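Local coordinates for protein AcrVIA1 (Listeria seeligeri, PDB 6VRB) that probably inhibits Cas13a, the RNA-guided ribonuclease of type VI-A CRISPR systems, by binding it together with its guide RNA, at residues K6-K11 / V94-A100; M1-I5 / N116-C120. All blocks are in the same frame, centred on the assembly; numbering follows the deposited sequence.

Contact 1. Residues K6-K11 / V94-A100. With nucleotides of chain A.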
ATOM      1  N   LYS C   6       6.028  22.739  -2.697  1.00 29.87           N
ATOM      2  CA  LYS C   6       6.959  21.596  -2.893  1.00 29.87           C
ATOM      3  C   LYS C   6       8.078  22.029  -3.843  1.00 29.87           C
ATOM      4  O   LYS C   6       7.917  23.078  -4.494  1.00 29.87           O
ATOM      5  CB  LYS C   6       6.199  20.353  -3.365  1.00 29.87           C
ATOM      6  CG  LYS C   6       6.898  19.030  -3.087  1.00 29.87           C
ATOM      7  CD  LYS C   6       5.938  17.882  -2.879  1.00 29.87           C
ATOM      8  CE  LYS C   6       5.225  17.940  -1.544  1.00 29.87           C
ATOM      9  NZ  LYS C   6       6.128  17.580  -0.425  1.00 29.87           N
ATOM     10  N   ASP C   7       9.182  21.280  -3.901  1.00 33.84           N
ATOM     11  CA  ASP C   7      10.280  21.691  -4.811  1.00 33.84           C
ATOM     12  C   ASP C   7       9.710  21.735  -6.229  1.00 33.84           C
ATOM     13  O   ASP C   7       9.080  20.747  -6.640  1.00 33.84           O
ATOM     14  CB  ASP C   7      11.464  20.726  -4.729  1.00 33.84           C
ATOM     15  CG  ASP C   7      12.273  20.863  -3.454  1.00 33.84           C
ATOM     16  OD1 ASP C   7      11.805  21.565  -2.537  1.00 33.84           O
ATOM     17  OD2 ASP C   7      13.365  20.267  -3.387  1.00 33.84           O
ATOM     18  N   LEU C   8       9.953  22.830  -6.949  1.00 28.50           N
ATOM     19  CA  LEU C   8       9.409  22.996  -8.320  1.00 28.50           C
ATOM     20  C   LEU C   8      10.553  23.238  -9.301  1.00 28.50           C
ATOM     21  O   LEU C   8      11.387  24.112  -9.024  1.00 28.50           O
ATOM     22  CB  LEU C   8       8.465  24.201  -8.330  1.00 28.50           C
ATOM     23  CG  LEU C   8       7.121  24.006  -7.635  1.00 28.50           C
ATOM     24  CD1 LEU C   8       6.318  25.294  -7.654  1.00 28.50           C
ATOM     25  CD2 LEU C   8       6.332  22.885  -8.289  1.00 28.50           C
ATOM     26  N   LYS C   9      10.573  22.497 -10.408  1.00 25.70           N
ATOM     27  CA  LYS C   9      11.593  22.743 -11.458  1.00 25.70           C
ATOM     28  C   LYS C   9      10.918  23.673 -12.465  1.00 25.70           C
ATOM     29  O   LYS C   9       9.993  23.214 -13.151  1.00 25.70           O
ATOM     30  CB  LYS C   9      12.012  21.427 -12.116  1.00 25.70           C
ATOM     31  CG  LYS C   9      12.898  21.563 -13.343  1.00 25.70           C
ATOM     32  CD  LYS C   9      13.210  20.229 -13.982  1.00 25.70           C
ATOM     33  CE  LYS C   9      13.838  19.250 -13.012  1.00 25.70           C
ATOM     34  NZ  LYS C   9      13.951  17.892 -13.597  1.00 25.70           N
ATOM     35  N   VAL C  10      11.353  24.931 -12.531  1.00 25.68           N
ATOM     36  CA  VAL C  10      10.683  25.896 -13.450  1.00 25.68           C
ATOM     37  C   VAL C  10      11.638  26.284 -14.577  1.00 25.68           C
ATOM     38  O   VAL C  10      12.719  26.819 -14.287  1.00 25.68           O
ATOM     39  CB  VAL C  10      10.195  27.147 -12.696  1.00 25.68           C
ATOM     40  CG1 VAL C  10       9.497  28.121 -13.631  1.00 25.68           C
ATOM     41  CG2 VAL C  10       9.293  26.786 -11.528  1.00 25.68           C
ATOM     42  N   LYS C  11      11.215  26.037 -15.814  1.00 28.70           N
ATOM     43  CA  LYS C  11      12.013  26.427 -17.015  1.00 28.70           C
ATOM     44  C   LYS C  11      13.514  26.170 -16.825  1.00 28.70           C
ATOM     45  O   LYS C  11      14.307  27.071 -17.156  1.00 28.70           O
ATOM     46  CB  LYS C  11      11.618  27.769 -17.645  1.00 28.70           C
ATOM     47  CG  LYS C  11      11.417  28.968 -16.729  1.00 28.70           C
ATOM     48  CD  LYS C  11      10.893  30.159 -17.499  1.00 28.70           C
ATOM     49  CE  LYS C  11       9.941  29.743 -18.599  1.00 28.70           C
ATOM     50  NZ  LYS C  11       9.649  30.853 -19.536  1.00 28.70           N
ATOM     51  N   VAL C  94       2.938  27.169 -20.513  1.00 22.36           N
ATOM     52  CA  VAL C  94       3.628  28.335 -21.048  1.00 22.36           C
ATOM     53  C   VAL C  94       4.870  28.645 -20.222  1.00 22.36           C
ATOM     54  O   VAL C  94       5.935  28.955 -20.767  1.00 22.36           O
ATOM     55  CB  VAL C  94       2.660  29.530 -21.128  1.00 22.36           C
ATOM     56  CG1 VAL C  94       3.382  30.809 -21.438  1.00 22.36           C
ATOM     57  CG2 VAL C  94       1.637  29.282 -22.205  1.00 22.36           C
ATOM     58  N   LEU C  95       4.778  28.508 -18.904  1.00 20.86           N
ATOM     59  CA  LEU C  95       5.899  28.814 -18.032  1.00 20.86           C
ATOM     60  C   LEU C  95       6.715  27.591 -17.631  1.00 20.86           C
ATOM     61  O   LEU C  95       7.640  27.739 -16.829  1.00 20.86           O
ATOM     62  CB  LEU C  95       5.411  29.532 -16.780  1.00 20.86           C
ATOM     63  CG  LEU C  95       4.850  30.923 -17.041  1.00 20.86           C
ATOM     64  CD1 LEU C  95       4.277  31.490 -15.776  1.00 20.86           C
ATOM     65  CD2 LEU C  95       5.935  31.820 -17.582  1.00 20.86           C
ATOM     66  N   GLN C  96       6.374  26.406 -18.146  1.00 22.39           N
ATOM     67  CA  GLN C  96       7.153  25.166 -18.014  1.00 22.39           C
ATOM     68  C   GLN C  96       7.394  24.775 -16.555  1.00 22.39           C
ATOM     69  O   GLN C  96       8.517  24.517 -16.129  1.00 22.39           O
ATOM     70  CB  GLN C  96       8.465  25.266 -18.792  1.00 22.39           C
ATOM     71  CG  GLN C  96       8.220  25.325 -20.270  1.00 22.39           C
ATOM     72  CD  GLN C  96       7.589  24.050 -20.782  1.00 22.39           C
ATOM     73  OE1 GLN C  96       8.016  22.952 -20.434  1.00 22.39           O
ATOM     74  NE2 GLN C  96       6.539  24.187 -21.577  1.00 22.39           N
ATOM     75  N   ILE C  97       6.302  24.718 -15.804  1.00 19.89           N
ATOM     76  CA  ILE C  97       6.336  24.438 -14.374  1.00 19.89           C
ATOM     77  C   ILE C  97       6.148  22.946 -14.158  1.00 19.89           C
ATOM     78  O   ILE C  97       5.195  22.351 -14.666  1.00 19.89           O
ATOM     79  CB  ILE C  97       5.249  25.241 -13.646  1.00 19.89           C
ATOM     80  CG1 ILE C  97       5.489  26.735 -13.841  1.00 19.89           C
ATOM     81  CG2 ILE C  97       5.204  24.879 -12.180  1.00 19.89           C
ATOM     82  CD1 ILE C  97       4.329  27.592 -13.457  1.00 19.89           C
ATOM     83  N   TYR C  98       7.062  22.335 -13.409  1.00 19.92           N
ATOM     84  CA  TYR C  98       7.023  20.908 -13.128  1.00 19.92           C
ATOM     85  C   TYR C  98       7.232  20.719 -11.634  1.00 19.92           C
ATOM     86  O   TYR C  98       7.308  21.682 -10.871  1.00 19.92           O
ATOM     87  CB  TYR C  98       8.097  20.166 -13.928  1.00 19.92           C
ATOM     88  CG  TYR C  98       7.953  20.253 -15.423  1.00 19.92           C
ATOM     89  CD1 TYR C  98       7.183  19.344 -16.131  1.00 19.92           C
ATOM     90  CD2 TYR C  98       8.583  21.261 -16.127  1.00 19.92           C
ATOM     91  CE1 TYR C  98       7.061  19.438 -17.505  1.00 19.92           C
ATOM     92  CE2 TYR C  98       8.459  21.365 -17.490  1.00 19.92           C
ATOM     93  CZ  TYR C  98       7.705  20.452 -18.172  1.00 19.92           C
ATOM     94  OH  TYR C  98       7.591  20.576 -19.530  1.00 19.92           O
ATOM     95  N   LEU C  99       7.343  19.468 -11.211  1.00 22.42           N
ATOM     96  CA  LEU C  99       7.840  19.127  -9.889  1.00 22.42           C
ATOM     97  C   LEU C  99       9.290  18.686 -10.019  1.00 22.42           C
ATOM     98  O   LEU C  99       9.673  18.082 -11.023  1.00 22.42           O
ATOM     99  CB  LEU C  99       6.994  18.027  -9.242  1.00 22.42           C
ATOM    100  CG  LEU C  99       5.600  18.424  -8.756  1.00 22.42           C
ATOM    101  CD1 LEU C  99       4.828  17.229  -8.300  1.00 22.42           C
ATOM    102  CD2 LEU C  99       5.732  19.406  -7.628  1.00 22.42           C
ATOM    103  N   ALA C 100      10.101  19.010  -9.012  1.00 28.39           N
ATOM    104  CA  ALA C 100      11.525  18.704  -9.098  1.00 28.39           C
ATOM    105  C   ALA C 100      11.789  17.229  -8.850  1.00 28.39           C
ATOM    106  O   ALA C 100      12.630  16.620  -9.520  1.00 28.39           O
ATOM    107  CB  ALA C 100      12.312  19.553  -8.110  1.00 28.39           C
TER
ATOM    108  P     U A  51      -0.132  22.201 -24.191  1.00 32.37           P
ATOM    109  OP1   U A  51       1.209  22.389 -24.785  1.00 32.37           O
ATOM    110  OP2   U A  51      -0.309  22.317 -22.727  1.00 32.37           O
ATOM    111  O5'   U A  51      -1.131  23.206 -24.917  1.00 32.37           O
ATOM    112  C5'   U A  51      -1.821  24.230 -24.175  1.00 32.37           C
ATOM    113  C4'   U A  51      -2.111  25.417 -25.062  1.00 32.37           C
ATOM    114  O4'   U A  51      -1.134  26.465 -24.797  1.00 32.37           O
ATOM    115  C3'   U A  51      -2.039  25.155 -26.561  1.00 32.37           C
ATOM    116  O3'   U A  51      -2.937  26.017 -27.248  1.00 32.37           O
ATOM    117  C2'   U A  51      -0.622  25.595 -26.898  1.00 32.37           C
ATOM    118  O2'   U A  51      -0.459  25.942 -28.257  1.00 32.37           O
ATOM    119  C1'   U A  51      -0.487  26.822 -26.000  1.00 32.37           C
ATOM    120  N1    U A  51       0.902  27.188 -25.693  1.00 32.37           N
ATOM    121  C2    U A  51       1.694  26.246 -25.069  1.00 32.37           C
ATOM    122  O2    U A  51       1.288  25.139 -24.765  1.00 32.37           O
ATOM    123  N3    U A  51       2.977  26.652 -24.813  1.00 32.37           N
ATOM    124  C4    U A  51       3.543  27.873 -25.110  1.00 32.37           C
ATOM    125  O4    U A  51       4.719  28.086 -24.814  1.00 32.37           O
ATOM    126  C5    U A  51       2.658  28.794 -25.755  1.00 32.37           C
ATOM    127  C6    U A  51       1.399  28.428 -26.019  1.00 32.37           C
TER

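Contact 2. Residues M1-I5 / N116-C120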
ATOM      1  N   MET C   1      -0.416  34.390   5.616  1.00 41.07           N
ATOM      2  CA  MET C   1      -0.193  33.338   4.634  1.00 41.07           C
ATOM      3  C   MET C   1       0.563  32.168   5.234  1.00 41.07           C
ATOM      4  O   MET C   1       1.161  32.284   6.300  1.00 41.07           O
ATOM      5  CB  MET C   1       0.580  33.879   3.437  1.00 41.07           C
ATOM      6  CG  MET C   1      -0.170  34.900   2.629  1.00 41.07           C
ATOM      7  SD  MET C   1       0.803  35.534   1.260  1.00 41.07           S
ATOM      8  CE  MET C   1       0.851  34.086   0.216  1.00 41.07           C
ATOM      9  N   ILE C   2       0.528  31.036   4.540  1.00 36.41           N
ATOM     10  CA  ILE C   2       1.360  29.886   4.868  1.00 36.41           C
ATOM     11  C   ILE C   2       2.235  29.616   3.661  1.00 36.41           C
ATOM     12  O   ILE C   2       1.730  29.240   2.599  1.00 36.41           O
ATOM     13  CB  ILE C   2       0.535  28.642   5.218  1.00 36.41           C
ATOM     14  CG1 ILE C   2      -0.314  28.893   6.453  1.00 36.41           C
ATOM     15  CG2 ILE C   2       1.455  27.464   5.468  1.00 36.41           C
ATOM     16  CD1 ILE C   2      -1.326  27.812   6.697  1.00 36.41           C
ATOM     17  N   TYR C   3       3.534  29.811   3.816  1.00 34.34           N
ATOM     18  CA  TYR C   3       4.474  29.672   2.718  1.00 34.34           C
ATOM     19  C   TYR C   3       4.999  28.246   2.704  1.00 34.34           C
ATOM     20  O   TYR C   3       5.927  27.913   3.446  1.00 34.34           O
ATOM     21  CB  TYR C   3       5.604  30.683   2.853  1.00 34.34           C
ATOM     22  CG  TYR C   3       5.099  32.097   2.807  1.00 34.34           C
ATOM     23  CD1 TYR C   3       4.733  32.681   1.606  1.00 34.34           C
ATOM     24  CD2 TYR C   3       4.982  32.847   3.965  1.00 34.34           C
ATOM     25  CE1 TYR C   3       4.264  33.968   1.555  1.00 34.34           C
ATOM     26  CE2 TYR C   3       4.517  34.142   3.925  1.00 34.34           C
ATOM     27  CZ  TYR C   3       4.158  34.696   2.716  1.00 34.34           C
ATOM     28  OH  TYR C   3       3.693  35.989   2.671  1.00 34.34           O
ATOM     29  N   TYR C   4       4.389  27.410   1.875  1.00 29.80           N
ATOM     30  CA  TYR C   4       4.719  25.995   1.840  1.00 29.80           C
ATOM     31  C   TYR C   4       4.390  25.499   0.444  1.00 29.80           C
ATOM     32  O   TYR C   4       3.221  25.248   0.149  1.00 29.80           O
ATOM     33  CB  TYR C   4       3.929  25.233   2.890  1.00 29.80           C
ATOM     34  CG  TYR C   4       4.197  23.754   2.903  1.00 29.80           C
ATOM     35  CD1 TYR C   4       5.332  23.243   3.508  1.00 29.80           C
ATOM     36  CD2 TYR C   4       3.322  22.869   2.298  1.00 29.80           C
ATOM     37  CE1 TYR C   4       5.582  21.894   3.516  1.00 29.80           C
ATOM     38  CE2 TYR C   4       3.566  21.521   2.299  1.00 29.80           C
ATOM     39  CZ  TYR C   4       4.695  21.038   2.909  1.00 29.80           C
ATOM     40  OH  TYR C   4       4.940  19.691   2.915  1.00 29.80           O
ATOM     41  N   ILE C   5       5.403  25.381  -0.416  1.00 26.93           N
ATOM     42  CA  ILE C   5       5.252  24.822  -1.751  1.00 26.93           C
ATOM     43  C   ILE C   5       6.304  23.724  -1.843  1.00 26.93           C
ATOM     44  O   ILE C   5       7.214  23.648  -1.019  1.00 26.93           O
ATOM     45  CB  ILE C   5       5.429  25.879  -2.872  1.00 26.93           C
ATOM     46  CG1 ILE C   5       4.723  27.182  -2.526  1.00 26.93           C
ATOM     47  CG2 ILE C   5       4.715  25.462  -4.127  1.00 26.93           C
ATOM     48  CD1 ILE C   5       5.057  28.332  -3.437  1.00 26.93           C
ATOM     49  N   ASN C 116      -0.704  24.780  -3.809  1.00 25.58           N
ATOM     50  CA  ASN C 116       0.089  25.559  -2.874  1.00 25.58           C
ATOM     51  C   ASN C 116       0.731  26.756  -3.553  1.00 25.58           C
ATOM     52  O   ASN C 116       0.812  27.835  -2.957  1.00 25.58           O
ATOM     53  CB  ASN C 116       1.152  24.667  -2.258  1.00 25.58           C
ATOM     54  CG  ASN C 116       0.564  23.582  -1.400  1.00 25.58           C
ATOM     55  OD1 ASN C 116      -0.405  23.807  -0.679  1.00 25.58           O
ATOM     56  ND2 ASN C 116       1.151  22.395  -1.459  1.00 25.58           N
ATOM     57  N   LEU C 117       1.199  26.578  -4.791  1.00 23.74           N
ATOM     58  CA  LEU C 117       1.734  27.687  -5.570  1.00 23.74           C
ATOM     59  C   LEU C 117       0.655  28.704  -5.904  1.00 23.74           C
ATOM     60  O   LEU C 117       0.872  29.914  -5.803  1.00 23.74           O
ATOM     61  CB  LEU C 117       2.383  27.154  -6.843  1.00 23.74           C
ATOM     62  CG  LEU C 117       2.906  28.218  -7.806  1.00 23.74           C
ATOM     63  CD1 LEU C 117       3.978  29.046  -7.150  1.00 23.74           C
ATOM     64  CD2 LEU C 117       3.422  27.591  -9.083  1.00 23.74           C
ATOM     65  N   TYR C 118      -0.526  28.228  -6.280  1.00 20.76           N
ATOM     66  CA  TYR C 118      -1.579  29.116  -6.745  1.00 20.76           C
ATOM     67  C   TYR C 118      -2.266  29.876  -5.623  1.00 20.76           C
ATOM     68  O   TYR C 118      -2.861  30.920  -5.892  1.00 20.76           O
ATOM     69  CB  TYR C 118      -2.587  28.311  -7.540  1.00 20.76           C
ATOM     70  CG  TYR C 118      -2.078  27.906  -8.893  1.00 20.76           C
ATOM     71  CD1 TYR C 118      -1.094  28.643  -9.533  1.00 20.76           C
ATOM     72  CD2 TYR C 118      -2.533  26.755  -9.507  1.00 20.76           C
ATOM     73  CE1 TYR C 118      -0.623  28.273 -10.753  1.00 20.76           C
ATOM     74  CE2 TYR C 118      -2.061  26.381 -10.730  1.00 20.76           C
ATOM     75  CZ  TYR C 118      -1.109  27.134 -11.342  1.00 20.76           C
ATOM     76  OH  TYR C 118      -0.645  26.749 -12.562  1.00 20.76           O
ATOM     77  N   GLU C 119      -2.192  29.397  -4.387  1.00 26.61           N
ATOM     78  CA  GLU C 119      -2.683  30.163  -3.253  1.00 26.61           C
ATOM     79  C   GLU C 119      -1.647  31.124  -2.701  1.00 26.61           C
ATOM     80  O   GLU C 119      -1.944  31.851  -1.752  1.00 26.61           O
ATOM     81  CB  GLU C 119      -3.164  29.223  -2.150  1.00 26.61           C
ATOM     82  CG  GLU C 119      -4.457  28.524  -2.490  1.00 26.61           C
ATOM     83  CD  GLU C 119      -4.866  27.517  -1.446  1.00 26.61           C
ATOM     84  OE1 GLU C 119      -4.083  27.293  -0.504  1.00 26.61           O
ATOM     85  OE2 GLU C 119      -5.964  26.938  -1.579  1.00 26.61           O
ATOM     86  N   CYS C 120      -0.439  31.130  -3.252  1.00 27.83           N
ATOM     87  CA  CYS C 120       0.514  32.196  -3.005  1.00 27.83           C
ATOM     88  C   CYS C 120       0.549  33.207  -4.138  1.00 27.83           C
ATOM     89  O   CYS C 120       0.981  34.342  -3.927  1.00 27.83           O
ATOM     90  CB  CYS C 120       1.910  31.616  -2.784  1.00 27.83           C
ATOM     91  SG  CYS C 120       2.082  30.607  -1.293  1.00 27.83           S
TER

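Contact 1. Residues K6-K11 / V94-A100
Lys11 runs along the backbone of Leu95 and Gln96. Its amide gives Gln96 O a nearly straight hydrogen bond (N to O 3.1 Å, 177°), from above the carbonyl plane. Its CG is wedged between its own N and carbonyl carbon (chi1 47°). CB, CG and CD therefore pass Leu95 O in turn, CE comes within 3.5 Å of that oxygen, and NZ ends 4.3 Å from Leu95 CD2. A long aliphatic stem with a charged tip suits this partly exposed edge. Val10 and Ile97 form a non-hydrogen-bonded antiparallel pair, bracketed by the Lys11 bond and by Tyr98 N to Lys9 O at 3.1 Å; beyond it Ala100 N bonds Asp7 O at 3.1 Å. Lys9 O also lies at the edge of the Tyr98 ring, whose OH bonds Gln96 OE1 at 2.6 Å and steadies that amide. On the inner side, Leu8 CD2 meets Leu99 CD2 at 3.6 Å, the branched ends crossing at a slant. Val94 CG2 touches C5 of the RNA base U51 of chain A at 3.7 Å. Strand 8-10 is thus flanked by segment 94-100 and by antiparallel strand 13-15. Helix 21-33 covers Val10, and Leu99 leans on helix 110-113.

Contact 2. Residues M1-I5 / N116-C120
Ile5 spreads its branches over Asn116 and Leu117 and buries more surface than any other residue of the contact. Ile5 CG2, anti to the backbone N, lies 3.7 Å from Leu117 N. Ile5 CG1 sits beside the backbone N (chi1 -43°) and passes Asn116 O at 4.0 Å. It carries Ile5 CD1 onward to Leu117 CD1 at 3.9 Å, the two side chains meeting at a slant. A beta-branched residue suits this spot because its two branches reach Asn116 and Leu117 together. Cys120, one turn further on, is small enough to sit among several neighbours: SG is 4.0 Å from Met1 CE and 4.4 Å from Tyr3 CD1, which it approaches obliquely. The methionine chain bends at its sulfur, bringing Met1 CE to 3.7 Å from Cys120 CA. Val24 of helix 21-33 also touches Cys120, and Leu27 of that helix touches Leu117, extending the apolar side.

The other side is more polar and only partly buried. The Tyr4 carbonyl oxygen lies against Asn116 CB, while the Asn116 amide and the Tyr4 ring meet only loosely, Asn116 ND2 lying 4.4 Å from Tyr4 CD2. Ile2, Tyr4 and Asn116 pack on basic side chains of the partner protein chain, and Glu119 makes a long, weak ion pair with a basic side chain of that chain. The N-terminal segment and the helix share no hydrogen bond, so their union rests on shape and apolar burial, whereas Glu119 may add a modest electrostatic attraction to the basic groups of the other protein.

Overall arrangement
The two contacts share one continuous N-terminal segment: residues 1-5 pack against one side of helix 115-121, and residues 6-11 then pair with 94-100. Contact 2 lies nearer the middle of the chain, its centre about 7 Å from the chain centre against about 19 Å for contact 1. Their centres are about 15 Å apart, and they join where Leu8 CD1 packs on Leu117 CD2 at 4.0 Å; helix 21-33 touches both. Contact 1, farther out, is held mainly by backbone hydrogen bonds and reaches the RNA through Val94. Contact 2 relies on side-chain packing. Both are only partly buried, and both present polar groups to the partner protein.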